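Local atomic coordinates of putative phenazine biosynthesis PhzC/PhzF protein (Clostridium difficile, PDB entry 4DUN), a protein that probably acts as an isomerase of the PhzF family, although its substrate and the reaction it promotes remain unestablished. Residues Glu5-Asp10 / Ala80-Asn85; Val137-Tyr142 / Ile148-Ser153; Ala165-Leu170 / Leu174-Thr179; Thr185-Arg190 / Pro212-Lys217. All blocks are in the same frame, centred on the assembly; numbering follows the deposited sequence.

Interaction 1: Glu5-Asp10 / Ala80-Asn85; sequences EYYIVD and AYVISN
Tyr7 and Val82 mark the closest approach of strand 5-10 to helix 80-85, with their CA atoms 7.6 Å apart. The two segment axes come within 9.9 Å, and their directions differ by 119°. Because side chains alternate along a strand, Tyr7 and Val9 face the helix while Tyr6 and Ile8 point to the other side. Helix 73-87 thus packs on the sheet face carrying Tyr7 and Val9, consistent with the central helix of one lobe of the family fold. Val82 meets both with its branched tip. With CG1 anti to the backbone N (chi1 168°), that methyl lies over one face of the Tyr7 ring in a CH-pi contact, 3.8 Å from the centroid and shifted toward the CD1-CE1 rim. The other methyl, CG2, packs 3.7 Å from CG2 of Val9. Both methyls of Val9 lie 3.9 Å from CD2 of Tyr81. The Tyr7 hydroxyl is held by a 2.8 Å bond from OH to OE2 of Glu5, and Phe86 stacks on the ring. No hydrogen bond crosses between the segments, and the contact rests on apolar packing and one CH-pi contact: valines supply compact methyls, and tyrosine a flat face whose polar end is satisfied.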
loop_
_atom_site.group_PDB
_atom_site.type_symbol
_atom_site.label_atom_id
_atom_site.label_comp_id
_atom_site.label_asym_id
_atom_site.label_seq_id
_atom_site.Cartn_x
_atom_site.Cartn_y
_atom_site.Cartn_z
ATOM N N GLU A 5 -13.755 -14.076 5.351
ATOM C CA GLU A 5 -13.554 -14.069 3.891
ATOM C C GLU A 5 -12.996 -12.722 3.473
ATOM O O GLU A 5 -13.436 -11.684 3.981
ATOM C CB GLU A 5 -14.855 -14.359 3.139
ATOM C CG GLU A 5 -15.547 -15.661 3.479
ATOM C CD GLU A 5 -16.998 -15.634 3.033
ATOM O OE1 GLU A 5 -17.892 -15.500 3.902
ATOM O OE2 GLU A 5 -17.231 -15.625 1.803
ATOM N N TYR A 6 -12.023 -12.723 2.568
ATOM C CA TYR A 6 -11.362 -11.481 2.164
ATOM C C TYR A 6 -11.170 -11.467 0.652
ATOM O O TYR A 6 -10.826 -12.495 0.048
ATOM C CB TYR A 6 -10.018 -11.307 2.919
ATOM C CG TYR A 6 -9.288 -10.047 2.510
ATOM C CD1 TYR A 6 -9.822 -8.790 2.778
ATOM C CD2 TYR A 6 -8.122 -10.109 1.748
ATOM C CE1 TYR A 6 -9.210 -7.625 2.313
ATOM C CE2 TYR A 6 -7.498 -8.953 1.285
ATOM C CZ TYR A 6 -8.052 -7.713 1.564
ATOM O OH TYR A 6 -7.441 -6.568 1.127
ATOM N N TYR A 7 -11.446 -10.306 0.045
ATOM C CA TYR A 7 -11.435 -10.098 -1.392
ATOM C C TYR A 7 -10.755 -8.803 -1.743
ATOM O O TYR A 7 -10.942 -7.803 -1.043
ATOM C CB TYR A 7 -12.898 -10.019 -1.929
ATOM C CG TYR A 7 -13.779 -11.187 -1.545
ATOM C CD1 TYR A 7 -14.449 -11.211 -0.323
ATOM C CD2 TYR A 7 -13.971 -12.256 -2.416
ATOM C CE1 TYR A 7 -15.247 -12.298 0.046
ATOM C CE2 TYR A 7 -14.783 -13.336 -2.067
ATOM C CZ TYR A 7 -15.420 -13.351 -0.838
ATOM O OH TYR A 7 -16.219 -14.421 -0.505
ATOM N N ILE A 8 -10.013 -8.795 -2.850
ATOM C CA ILE A 8 -9.443 -7.574 -3.425
ATOM C C ILE A 8 -10.178 -7.365 -4.735
ATOM O O ILE A 8 -10.143 -8.240 -5.598
ATOM C CB ILE A 8 -7.910 -7.578 -3.623
ATOM C CG1 ILE A 8 -7.171 -7.768 -2.282
ATOM C CG2 ILE A 8 -7.492 -6.261 -4.329
ATOM C CD1 ILE A 8 -5.647 -8.048 -2.434
ATOM N N VAL A 9 -10.871 -6.233 -4.860
ATOM C CA VAL A 9 -11.734 -5.935 -6.006
ATOM C C VAL A 9 -11.378 -4.588 -6.599
ATOM O O VAL A 9 -11.209 -3.621 -5.849
ATOM C CB VAL A 9 -13.229 -5.941 -5.524
ATOM C CG1 VAL A 9 -14.206 -5.494 -6.624
ATOM C CG2 VAL A 9 -13.631 -7.304 -4.954
ATOM N N ASP A 10 -11.363 -4.508 -7.944
ATOM C CA ASP A 10 -11.160 -3.249 -8.680
ATOM C C ASP A 10 -12.526 -2.680 -9.071
ATOM O O ASP A 10 -13.250 -3.320 -9.833
ATOM C CB ASP A 10 -10.284 -3.494 -9.935
ATOM C CG ASP A 10 -8.877 -3.977 -9.597
ATOM O OD1 ASP A 10 -8.456 -3.818 -8.418
ATOM O OD2 ASP A 10 -8.221 -4.552 -10.486
ATOM N N ALA A 80 -20.634 -4.297 -2.770
ATOM C CA ALA A 80 -21.855 -4.793 -3.412
ATOM C C ALA A 80 -21.503 -5.915 -4.388
ATOM O O ALA A 80 -22.205 -6.920 -4.433
ATOM C CB ALA A 80 -22.583 -3.664 -4.138
ATOM N N TYR A 81 -20.393 -5.761 -5.142
ATOM C CA TYR A 81 -19.910 -6.793 -6.070
ATOM C C TYR A 81 -19.649 -8.095 -5.291
ATOM O O TYR A 81 -20.110 -9.170 -5.684
ATOM C CB TYR A 81 -18.635 -6.305 -6.804
ATOM C CG TYR A 81 -17.894 -7.421 -7.528
ATOM C CD1 TYR A 81 -18.176 -7.724 -8.855
ATOM C CD2 TYR A 81 -16.942 -8.201 -6.866
ATOM C CE1 TYR A 81 -17.506 -8.752 -9.521
ATOM C CE2 TYR A 81 -16.302 -9.261 -7.509
ATOM C CZ TYR A 81 -16.575 -9.521 -8.840
ATOM O OH TYR A 81 -15.926 -10.552 -9.481
ATOM N N VAL A 82 -18.982 -7.984 -4.135
ATOM C CA VAL A 82 -18.688 -9.152 -3.312
ATOM C C VAL A 82 -19.993 -9.821 -2.822
ATOM O O VAL A 82 -20.104 -11.045 -2.929
ATOM C CB VAL A 82 -17.738 -8.794 -2.141
ATOM C CG1 VAL A 82 -17.657 -9.935 -1.118
ATOM C CG2 VAL A 82 -16.345 -8.452 -2.670
ATOM N N ILE A 83 -20.956 -9.029 -2.303
ATOM C CA ILE A 83 -22.232 -9.553 -1.792
ATOM C C ILE A 83 -22.959 -10.366 -2.886
ATOM O O ILE A 83 -23.321 -11.527 -2.652
ATOM C CB ILE A 83 -23.143 -8.412 -1.221
ATOM C CG1 ILE A 83 -22.517 -7.719 0.028
ATOM C CG2 ILE A 83 -24.583 -8.901 -0.938
ATOM C CD1 ILE A 83 -22.192 -8.668 1.310
ATOM N N SER A 84 -23.170 -9.754 -4.065
ATOM C CA SER A 84 -23.920 -10.373 -5.168
ATOM C C SER A 84 -23.166 -11.488 -5.891
ATOM O O SER A 84 -23.806 -12.323 -6.506
ATOM C CB SER A 84 -24.379 -9.319 -6.171
ATOM O OG SER A 84 -25.463 -9.840 -6.919
ATOM N N ASN A 85 -21.829 -11.541 -5.813
ATOM C CA ASN A 85 -21.109 -12.625 -6.468
ATOM C C ASN A 85 -20.816 -13.796 -5.531
ATOM O O ASN A 85 -20.636 -14.922 -6.028
ATOM C CB ASN A 85 -19.785 -12.129 -7.070
ATOM C CG ASN A 85 -19.961 -11.476 -8.409
ATOM O OD1 ASN A 85 -19.711 -12.092 -9.455
ATOM N ND2 ASN A 85 -20.403 -10.216 -8.409
#

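Interaction 2: Val137-Tyr142 / Ile148-Ser153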
loop_
_atom_site.group_PDB
_atom_site.type_symbol
_atom_site.label_atom_id
_atom_site.label_comp_id
_atom_site.label_asym_id
_atom_site.label_seq_id
_atom_site.Cartn_x
_atom_site.Cartn_y
_atom_site.Cartn_z
ATOM N N VAL A 137 -4.130 27.099 -17.044
ATOM C CA VAL A 137 -4.987 28.210 -17.444
ATOM C C VAL A 137 -6.271 27.574 -18.001
ATOM O O VAL A 137 -6.340 27.197 -19.176
ATOM C CB VAL A 137 -4.351 29.253 -18.404
ATOM C CG1 VAL A 137 -5.340 30.389 -18.690
ATOM C CG2 VAL A 137 -3.054 29.820 -17.827
ATOM N N PRO A 138 -7.293 27.421 -17.144
ATOM C CA PRO A 138 -8.534 26.777 -17.597
ATOM C C PRO A 138 -9.425 27.685 -18.439
ATOM O O PRO A 138 -9.280 28.909 -18.389
ATOM C CB PRO A 138 -9.233 26.389 -16.285
ATOM C CG PRO A 138 -8.737 27.360 -15.288
ATOM C CD PRO A 138 -7.351 27.786 -15.717
ATOM N N SER A 139 -10.336 27.082 -19.227
ATOM C CA SER A 139 -11.313 27.824 -20.032
ATOM C C SER A 139 -12.329 28.477 -19.097
ATOM O O SER A 139 -12.705 29.634 -19.292
ATOM C CB SER A 139 -12.028 26.894 -21.012
ATOM O OG SER A 139 -11.123 26.025 -21.669
ATOM N N ASP A 140 -12.740 27.727 -18.057
ATOM C CA ASP A 140 -13.722 28.149 -17.050
ATOM C C ASP A 140 -13.413 27.488 -15.705
ATOM O O ASP A 140 -12.722 26.464 -15.645
ATOM C CB ASP A 140 -15.156 27.776 -17.503
ATOM C CG ASP A 140 -15.705 28.601 -18.658
ATOM O OD1 ASP A 140 -15.963 29.810 -18.456
ATOM O OD2 ASP A 140 -15.911 28.029 -19.754
ATOM N N VAL A 141 -13.937 28.075 -14.624
ATOM C CA VAL A 141 -13.757 27.577 -13.254
ATOM C C VAL A 141 -15.142 27.462 -12.602
ATOM O O VAL A 141 -15.909 28.422 -12.644
ATOM C CB VAL A 141 -12.797 28.482 -12.418
ATOM C CG1 VAL A 141 -12.633 27.943 -11.003
ATOM C CG2 VAL A 141 -11.429 28.627 -13.086
ATOM N N TYR A 142 -15.460 26.289 -12.017
ATOM C CA TYR A 142 -16.734 26.038 -11.329
ATOM C C TYR A 142 -16.459 25.592 -9.899
ATOM O O TYR A 142 -15.360 25.109 -9.583
ATOM C CB TYR A 142 -17.607 25.016 -12.079
ATOM C CG TYR A 142 -18.218 25.596 -13.334
ATOM C CD1 TYR A 142 -17.463 25.739 -14.502
ATOM C CD2 TYR A 142 -19.549 26.005 -13.360
ATOM C CE1 TYR A 142 -18.009 26.318 -15.647
ATOM C CE2 TYR A 142 -20.112 26.561 -14.508
ATOM C CZ TYR A 142 -19.337 26.719 -15.647
ATOM O OH TYR A 142 -19.892 27.259 -16.783
ATOM N N ILE A 148 -13.592 22.815 -9.738
ATOM C CA ILE A 148 -13.689 22.206 -11.063
ATOM C C ILE A 148 -13.027 23.121 -12.080
ATOM O O ILE A 148 -13.455 24.268 -12.250
ATOM C CB ILE A 148 -15.161 21.894 -11.426
ATOM C CG1 ILE A 148 -15.793 20.965 -10.346
ATOM C CG2 ILE A 148 -15.262 21.266 -12.837
ATOM C CD1 ILE A 148 -17.265 21.041 -10.245
ATOM N N LEU A 149 -12.009 22.591 -12.770
ATOM C CA LEU A 149 -11.261 23.329 -13.792
ATOM C C LEU A 149 -11.548 22.760 -15.152
ATOM O O LEU A 149 -11.205 21.604 -15.440
ATOM C CB LEU A 149 -9.736 23.302 -13.510
ATOM C CG LEU A 149 -9.279 23.703 -12.075
ATOM C CD1 LEU A 149 -7.773 23.506 -11.894
ATOM C CD2 LEU A 149 -9.696 25.134 -11.728
ATOM N N LEU A 150 -12.224 23.553 -15.982
ATOM C CA LEU A 150 -12.527 23.133 -17.341
ATOM C C LEU A 150 -11.314 23.393 -18.218
ATOM O O LEU A 150 -10.917 24.547 -18.400
ATOM C CB LEU A 150 -13.793 23.837 -17.890
ATOM C CG LEU A 150 -14.094 23.574 -19.377
ATOM C CD1 LEU A 150 -14.609 22.140 -19.603
ATOM C CD2 LEU A 150 -15.051 24.592 -19.938
ATOM N N LEU A 151 -10.728 22.322 -18.778
ATOM C CA LEU A 151 -9.587 22.468 -19.681
ATOM C C LEU A 151 -10.075 22.422 -21.130
ATOM O O LEU A 151 -11.230 22.088 -21.365
ATOM C CB LEU A 151 -8.499 21.425 -19.393
ATOM C CG LEU A 151 -7.935 21.380 -17.945
ATOM C CD1 LEU A 151 -6.722 20.442 -17.861
ATOM C CD2 LEU A 151 -7.524 22.777 -17.426
ATOM N N ASN A 152 -9.220 22.806 -22.091
ATOM C CA ASN A 152 -9.609 22.940 -23.494
ATOM C C ASN A 152 -9.621 21.635 -24.303
ATOM O O ASN A 152 -10.110 21.643 -25.434
ATOM C CB ASN A 152 -8.714 23.972 -24.175
ATOM C CG ASN A 152 -9.066 25.383 -23.778
ATOM O OD1 ASN A 152 -10.179 25.865 -24.022
ATOM N ND2 ASN A 152 -8.137 26.083 -23.145
ATOM N N SER A 153 -9.096 20.529 -23.761
ATOM C CA SER A 153 -9.082 19.242 -24.485
ATOM C C SER A 153 -8.780 18.074 -23.557
ATOM O O SER A 153 -8.233 18.270 -22.485
ATOM C CB SER A 153 -8.018 19.260 -25.587
ATOM O OG SER A 153 -6.704 19.235 -25.042
HETATM O O HOH W 1 -7.286 25.020 -20.763
#
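Ser139 N reaches Leu150 O at 2.7 Å, the donor lying nearly along the C=O axis, where the beta hairpin of strands 140-143 and 147-150 begins. Further on, Tyr142 and Ile148 form an antiparallel hydrogen-bonded pair: Tyr142 N to Ile148 O is 2.9 Å, almost straight at 174°, and Ile148 N returns a bond to Tyr142 O. Ile148 O takes a second, weaker CA-H contact from Val141. Side chains alternate between the two faces. Val141 and Leu149 lie side by side on one, both methyls of Val141 meeting CD2 of Leu149, while Asp140 and Leu150 run alongside each other on the other, where Tyr213 and Trp214 of helix 207-218 cover Leu150. Beta-branched valine and isoleucine suit such extended strands. Pro138 lays CB beside Leu150 O and packs it against CB of Leu149 and CD2 of Leu151. Beyond the strand, Ser153 caps the following helix at Glu156 N. A water bonded to Val137 O at 2.9 Å weakly accepts from Asn152 N, which also bonds to Glu156 OE1.

Interaction 3: Ala165-Leu170 / Leu174-Thr179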
loop_
_atom_site.group_PDB
_atom_site.type_symbol
_atom_site.label_atom_id
_atom_site.label_comp_id
_atom_site.label_asym_id
_atom_site.label_seq_id
_atom_site.Cartn_x
_atom_site.Cartn_y
_atom_site.Cartn_z
ATOM N N ALA A 165 1.845 20.531 -3.260
ATOM C CA ALA A 165 2.191 21.598 -2.311
ATOM C C ALA A 165 1.378 22.860 -2.619
ATOM O O ALA A 165 0.823 23.469 -1.703
ATOM C CB ALA A 165 3.686 21.897 -2.361
ATOM N N GLN A 166 1.262 23.207 -3.910
ATOM C CA GLN A 166 0.497 24.364 -4.370
ATOM C C GLN A 166 -1.017 24.119 -4.222
ATOM O O GLN A 166 -1.723 24.994 -3.723
ATOM C CB GLN A 166 0.854 24.717 -5.828
ATOM C CG GLN A 166 2.277 25.260 -6.016
ATOM C CD GLN A 166 2.439 26.665 -5.492
ATOM O OE1 GLN A 166 2.564 26.893 -4.284
ATOM N NE2 GLN A 166 2.456 27.639 -6.392
ATOM N N LEU A 167 -1.499 22.920 -4.613
ATOM C CA LEU A 167 -2.917 22.561 -4.527
ATOM C C LEU A 167 -3.415 22.520 -3.067
ATOM O O LEU A 167 -4.561 22.890 -2.816
ATOM C CB LEU A 167 -3.196 21.229 -5.247
ATOM C CG LEU A 167 -2.953 21.199 -6.779
ATOM C CD1 LEU A 167 -3.234 19.810 -7.338
ATOM C CD2 LEU A 167 -3.782 22.264 -7.515
ATOM N N ARG A 168 -2.546 22.155 -2.104
ATOM C CA ARG A 168 -2.914 22.145 -0.683
ATOM C C ARG A 168 -3.274 23.552 -0.167
ATOM O O ARG A 168 -3.984 23.670 0.833
ATOM C CB ARG A 168 -1.779 21.569 0.166
ATOM C CG ARG A 168 -1.852 20.071 0.310
ATOM C CD ARG A 168 -0.909 19.534 1.375
ATOM N NE ARG A 168 0.503 19.677 1.015
ATOM C CZ ARG A 168 1.189 18.827 0.254
ATOM N NH1 ARG A 168 0.589 17.772 -0.283
ATOM N NH2 ARG A 168 2.479 19.028 0.023
ATOM N N LYS A 169 -2.788 24.609 -0.849
ATOM C CA LYS A 169 -3.037 26.004 -0.478
ATOM C C LYS A 169 -4.445 26.468 -0.907
ATOM O O LYS A 169 -4.888 27.526 -0.450
ATOM C CB LYS A 169 -1.946 26.932 -1.048
ATOM C CG LYS A 169 -0.578 26.728 -0.399
ATOM C CD LYS A 169 0.508 27.556 -1.076
ATOM C CE LYS A 169 1.887 27.133 -0.643
ATOM N NZ LYS A 169 2.943 27.901 -1.356
ATOM N N LEU A 170 -5.163 25.665 -1.736
ATOM C CA LEU A 170 -6.540 25.942 -2.161
ATOM C C LEU A 170 -7.503 25.294 -1.142
ATOM O O LEU A 170 -8.223 24.335 -1.464
ATOM C CB LEU A 170 -6.799 25.416 -3.597
ATOM C CG LEU A 170 -5.964 26.027 -4.723
ATOM C CD1 LEU A 170 -5.903 25.089 -5.899
ATOM C CD2 LEU A 170 -6.506 27.391 -5.155
ATOM N N LEU A 174 -12.296 20.492 -1.216
ATOM C CA LEU A 174 -11.808 19.186 -0.755
ATOM C C LEU A 174 -10.800 18.613 -1.759
ATOM O O LEU A 174 -9.677 18.266 -1.391
ATOM C CB LEU A 174 -12.970 18.187 -0.520
ATOM C CG LEU A 174 -12.560 16.726 -0.159
ATOM C CD1 LEU A 174 -11.878 16.644 1.198
ATOM C CD2 LEU A 174 -13.763 15.799 -0.166
ATOM N N GLY A 175 -11.232 18.501 -3.002
ATOM C CA GLY A 175 -10.426 17.987 -4.096
ATOM C C GLY A 175 -10.384 18.948 -5.263
ATOM O O GLY A 175 -11.168 19.902 -5.331
ATOM N N ILE A 176 -9.462 18.698 -6.182
ATOM C CA ILE A 176 -9.280 19.510 -7.385
ATOM C C ILE A 176 -9.592 18.620 -8.574
ATOM O O ILE A 176 -8.915 17.607 -8.786
ATOM C CB ILE A 176 -7.848 20.129 -7.484
ATOM C CG1 ILE A 176 -7.396 20.840 -6.166
ATOM C CG2 ILE A 176 -7.701 21.019 -8.726
ATOM C CD1 ILE A 176 -8.282 22.035 -5.648
ATOM N N ILE A 177 -10.591 19.030 -9.359
ATOM C CA ILE A 177 -11.030 18.305 -10.540
ATOM C C ILE A 177 -10.605 19.059 -11.802
ATOM O O ILE A 177 -10.810 20.276 -11.892
ATOM C CB ILE A 177 -12.586 18.125 -10.522
ATOM C CG1 ILE A 177 -13.090 17.332 -9.284
ATOM C CG2 ILE A 177 -13.119 17.511 -11.845
ATOM C CD1 ILE A 177 -14.592 17.476 -9.070
ATOM N N ILE A 178 -10.066 18.332 -12.789
ATOM C CA ILE A 178 -9.803 18.883 -14.108
ATOM C C ILE A 178 -10.721 18.103 -15.058
ATOM O O ILE A 178 -10.903 16.902 -14.874
ATOM C CB ILE A 178 -8.309 18.906 -14.527
ATOM C CG1 ILE A 178 -7.698 17.482 -14.558
ATOM C CG2 ILE A 178 -7.501 19.877 -13.650
ATOM C CD1 ILE A 178 -6.273 17.406 -15.180
ATOM N N THR A 179 -11.388 18.782 -15.995
ATOM C CA THR A 179 -12.344 18.083 -16.863
ATOM C C THR A 179 -12.308 18.655 -18.278
ATOM O O THR A 179 -11.928 19.807 -18.460
ATOM C CB THR A 179 -13.782 18.159 -16.244
ATOM O OG1 THR A 179 -14.669 17.321 -16.977
ATOM C CG2 THR A 179 -14.348 19.583 -16.214
#
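Leu167 and Leu170 both come to the CG1-CD1 branch of Ile176 from the same side, each touching a different carbon. CD2 of Leu167 lies 4.1 Å from CG1 of Ile176, the two side chains crossing at a slant, whereas CD1 of Leu170 comes to 3.9 Å from CD1 of Ile176 at roughly a right angle. Ile176 can serve both because chi1 (-49°) places CG1 anti to the carbonyl carbon and chi2 (-59°) turns CD1 toward Leu170. Behind the leucines, a type I beta turn runs from Leu167 to Leu170: Leu170 N bonds to Leu167 O at 3.0 Å, which brings both side chains round to the strand. Between them in the turn, Arg168 points away from the strand and makes a salt bridge to Asp197, and Lys169 is exposed, its NZ meeting Gln166 OE1 at 3.1 Å. Further out, Leu133 of helix 128-133 packs on Leu170, while Leu147 and Leu149 of the adjoining strand lie against Ile176. Strand 176-181 itself is fixed by backbone bonds on its two edges, such as those of Ile176 with Phe192 and of Ile177 with Leu149. Leucines, branched at CG, present their terminal methyls to the strand, and beta-branched isoleucine suits the extended backbone. With no hydrogen bond between the segments, burial of aliphatic carbon joins segment 165-170 to strand 176-181.

Interaction 4: Thr185-Arg190 / Pro212-Lys217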
loop_
_atom_site.group_PDB
_atom_site.type_symbol
_atom_site.label_atom_id
_atom_site.label_comp_id
_atom_site.label_asym_id
_atom_site.label_seq_id
_atom_site.Cartn_x
_atom_site.Cartn_y
_atom_site.Cartn_z
ATOM N N THR A 185 -15.121 9.105 -25.144
ATOM C CA THR A 185 -16.221 9.222 -24.176
ATOM C C THR A 185 -16.848 10.606 -24.266
ATOM O O THR A 185 -16.296 11.475 -24.943
ATOM C CB THR A 185 -15.686 8.955 -22.747
ATOM O OG1 THR A 185 -14.692 9.931 -22.416
ATOM C CG2 THR A 185 -15.128 7.536 -22.568
ATOM N N ASP A 186 -17.987 10.829 -23.588
ATOM C CA ASP A 186 -18.631 12.143 -23.605
ATOM C C ASP A 186 -17.768 13.182 -22.921
ATOM O O ASP A 186 -17.616 14.293 -23.441
ATOM C CB ASP A 186 -20.027 12.090 -22.962
ATOM C CG ASP A 186 -20.966 11.279 -23.800
ATOM O OD1 ASP A 186 -21.408 11.789 -24.853
ATOM O OD2 ASP A 186 -21.200 10.108 -23.452
ATOM N N PHE A 187 -17.200 12.827 -21.746
ATOM C CA PHE A 187 -16.335 13.724 -21.005
ATOM C C PHE A 187 -15.333 12.938 -20.215
ATOM O O PHE A 187 -15.492 11.726 -20.025
ATOM C CB PHE A 187 -17.123 14.699 -20.105
ATOM C CG PHE A 187 -17.949 14.098 -18.992
ATOM C CD1 PHE A 187 -19.282 13.769 -19.196
ATOM C CD2 PHE A 187 -17.406 13.924 -17.719
ATOM C CE1 PHE A 187 -20.071 13.301 -18.145
ATOM C CE2 PHE A 187 -18.191 13.456 -16.664
ATOM C CZ PHE A 187 -19.517 13.134 -16.887
ATOM N N VAL A 188 -14.278 13.633 -19.762
ATOM C CA VAL A 188 -13.203 13.024 -18.999
ATOM C C VAL A 188 -12.890 13.886 -17.815
ATOM O O VAL A 188 -13.187 15.087 -17.830
ATOM C CB VAL A 188 -11.917 12.777 -19.856
ATOM C CG1 VAL A 188 -12.168 11.782 -20.988
ATOM C CG2 VAL A 188 -11.323 14.091 -20.398
ATOM N N SER A 189 -12.239 13.303 -16.817
ATOM C CA SER A 189 -11.781 14.059 -15.640
ATOM C C SER A 189 -10.650 13.325 -14.941
ATOM O O SER A 189 -10.371 12.169 -15.239
ATOM C CB SER A 189 -12.915 14.339 -14.651
ATOM O OG SER A 189 -13.311 13.158 -13.962
ATOM N N ARG A 190 -9.948 14.052 -14.099
ATOM C CA ARG A 190 -8.937 13.563 -13.174
ATOM C C ARG A 190 -9.213 14.277 -11.857
ATOM O O ARG A 190 -9.622 15.445 -11.858
ATOM C CB ARG A 190 -7.507 13.767 -13.670
ATOM C CG ARG A 190 -7.148 12.838 -14.840
ATOM C CD ARG A 190 -5.842 13.238 -15.459
ATOM N NE ARG A 190 -4.720 12.930 -14.579
ATOM C CZ ARG A 190 -3.499 13.430 -14.715
ATOM N NH1 ARG A 190 -3.223 14.283 -15.706
ATOM N NH2 ARG A 190 -2.541 13.086 -13.866
ATOM N N PRO A 212 -24.529 16.957 -14.244
ATOM C CA PRO A 212 -25.393 18.081 -14.666
ATOM C C PRO A 212 -24.635 19.071 -15.540
ATOM O O PRO A 212 -25.209 19.594 -16.497
ATOM C CB PRO A 212 -25.835 18.732 -13.342
ATOM C CG PRO A 212 -24.828 18.260 -12.320
ATOM C CD PRO A 212 -24.452 16.871 -12.770
ATOM N N TYR A 213 -23.363 19.310 -15.241
ATOM C CA TYR A 213 -22.599 20.241 -16.059
ATOM C C TYR A 213 -22.412 19.813 -17.517
ATOM O O TYR A 213 -22.688 20.586 -18.418
ATOM C CB TYR A 213 -21.226 20.533 -15.450
ATOM C CG TYR A 213 -20.395 21.368 -16.384
ATOM C CD1 TYR A 213 -20.566 22.739 -16.454
ATOM C CD2 TYR A 213 -19.492 20.781 -17.245
ATOM C CE1 TYR A 213 -19.829 23.506 -17.342
ATOM C CE2 TYR A 213 -18.758 21.528 -18.128
ATOM C CZ TYR A 213 -18.923 22.893 -18.179
ATOM O OH TYR A 213 -18.181 23.628 -19.078
ATOM N N TRP A 214 -22.010 18.568 -17.749
ATOM C CA TRP A 214 -21.835 18.082 -19.116
ATOM C C TRP A 214 -23.171 17.755 -19.778
ATOM O O TRP A 214 -23.287 17.905 -21.001
ATOM C CB TRP A 214 -20.863 16.901 -19.159
ATOM C CG TRP A 214 -19.435 17.325 -18.950
ATOM C CD1 TRP A 214 -18.662 17.103 -17.846
ATOM C CD2 TRP A 214 -18.629 18.095 -19.857
ATOM N NE1 TRP A 214 -17.403 17.626 -18.038
ATOM C CE2 TRP A 214 -17.368 18.276 -19.245
ATOM C CE3 TRP A 214 -18.853 18.648 -21.131
ATOM C CZ2 TRP A 214 -16.335 18.986 -19.860
ATOM C CZ3 TRP A 214 -17.829 19.362 -21.733
ATOM C CH2 TRP A 214 -16.577 19.498 -21.117
ATOM N N SER A 215 -24.194 17.364 -18.980
ATOM C CA SER A 215 -25.534 17.136 -19.527
ATOM C C SER A 215 -26.059 18.403 -20.230
ATOM O O SER A 215 -26.605 18.291 -21.325
ATOM C CB SER A 215 -26.513 16.732 -18.430
ATOM O OG SER A 215 -27.819 16.612 -18.968
ATOM N N GLU A 216 -25.877 19.580 -19.604
ATOM C CA GLU A 216 -26.310 20.866 -20.139
ATOM C C GLU A 216 -25.480 21.256 -21.380
ATOM O O GLU A 216 -26.048 21.682 -22.388
ATOM C CB GLU A 216 -26.221 21.953 -19.044
ATOM C CG GLU A 216 -26.685 23.346 -19.466
ATOM C CD GLU A 216 -28.072 23.458 -20.075
ATOM O OE1 GLU A 216 -28.198 24.124 -21.127
ATOM O OE2 GLU A 216 -29.030 22.880 -19.508
ATOM N N LYS A 217 -24.148 21.098 -21.303
ATOM C CA LYS A 217 -23.221 21.441 -22.387
ATOM C C LYS A 217 -23.395 20.573 -23.635
ATOM O O LYS A 217 -23.291 21.088 -24.748
ATOM C CB LYS A 217 -21.754 21.329 -21.899
ATOM C CG LYS A 217 -21.316 22.452 -20.953
ATOM C CD LYS A 217 -21.077 23.791 -21.690
ATOM C CE LYS A 217 -21.050 24.976 -20.750
ATOM N NZ LYS A 217 -20.833 26.256 -21.475
#
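Phe187, at the start of strand 187-193, meets helix 212-217 through Trp214 alone. On the helix, Pro212 comes first; its O accepts from Glu216 N at 3.2 Å, and its ring packs against Glu118 and Met120. Tyr213 follows, its CE2 lying 3.7 Å above the plane of the Trp214 ring, over its centre. Trp214 then turns its other face to Phe187. The phenyl ring and the five-membered ring form an offset stack, centroids 4.2 Å apart and planes at 13°, with Phe187 CG 3.3 Å from Trp214 CD1. A chi1 of 63° sets the phenyl between the backbone N and the carbonyl carbon and lays it along the indole. Phe187 CB, placed by the backbone, adds a CH-pi contact 3.5 Å from the five-membered ring's centroid, almost straight above it. The indole NE1 bonds to Thr179 OG1, so tryptophan is apt here: wide faces for two neighbours and one N-H to satisfy when buried. Ser215 points away and bonds through OG to Lys220 O, while exposed Lys217 lays its CG over a face of Tyr213. A helix against the inner face of a curled sheet characterises each lobe of the diaminopimelate epimerase-like fold, to which PhzF proteins belong.

Interactions 2, 3 and 4 form one continuous region, whereas interaction 1 lies across the centre of the chain, its own centre about 37, 32 and 29 Å from theirs. Strand 147-150 of interaction 2 runs beside strand 176-181 of interaction 3, and a probable bond of 2.8 Å from Leu151 N to Thr179 O extends their pairing. Thr179 continues the chain of contacts into interaction 4, where its OG1 lies 2.8 Å from Val188 O as well as meeting the indole. Leu150 CD1 also rests 3.6 Å from Trp214 CZ2. The predicted active-site residue Glu47 stands apart: in interaction 1 the Val9 side chain is about 11 Å from that of Glu47, and the other three contacts lie away from it.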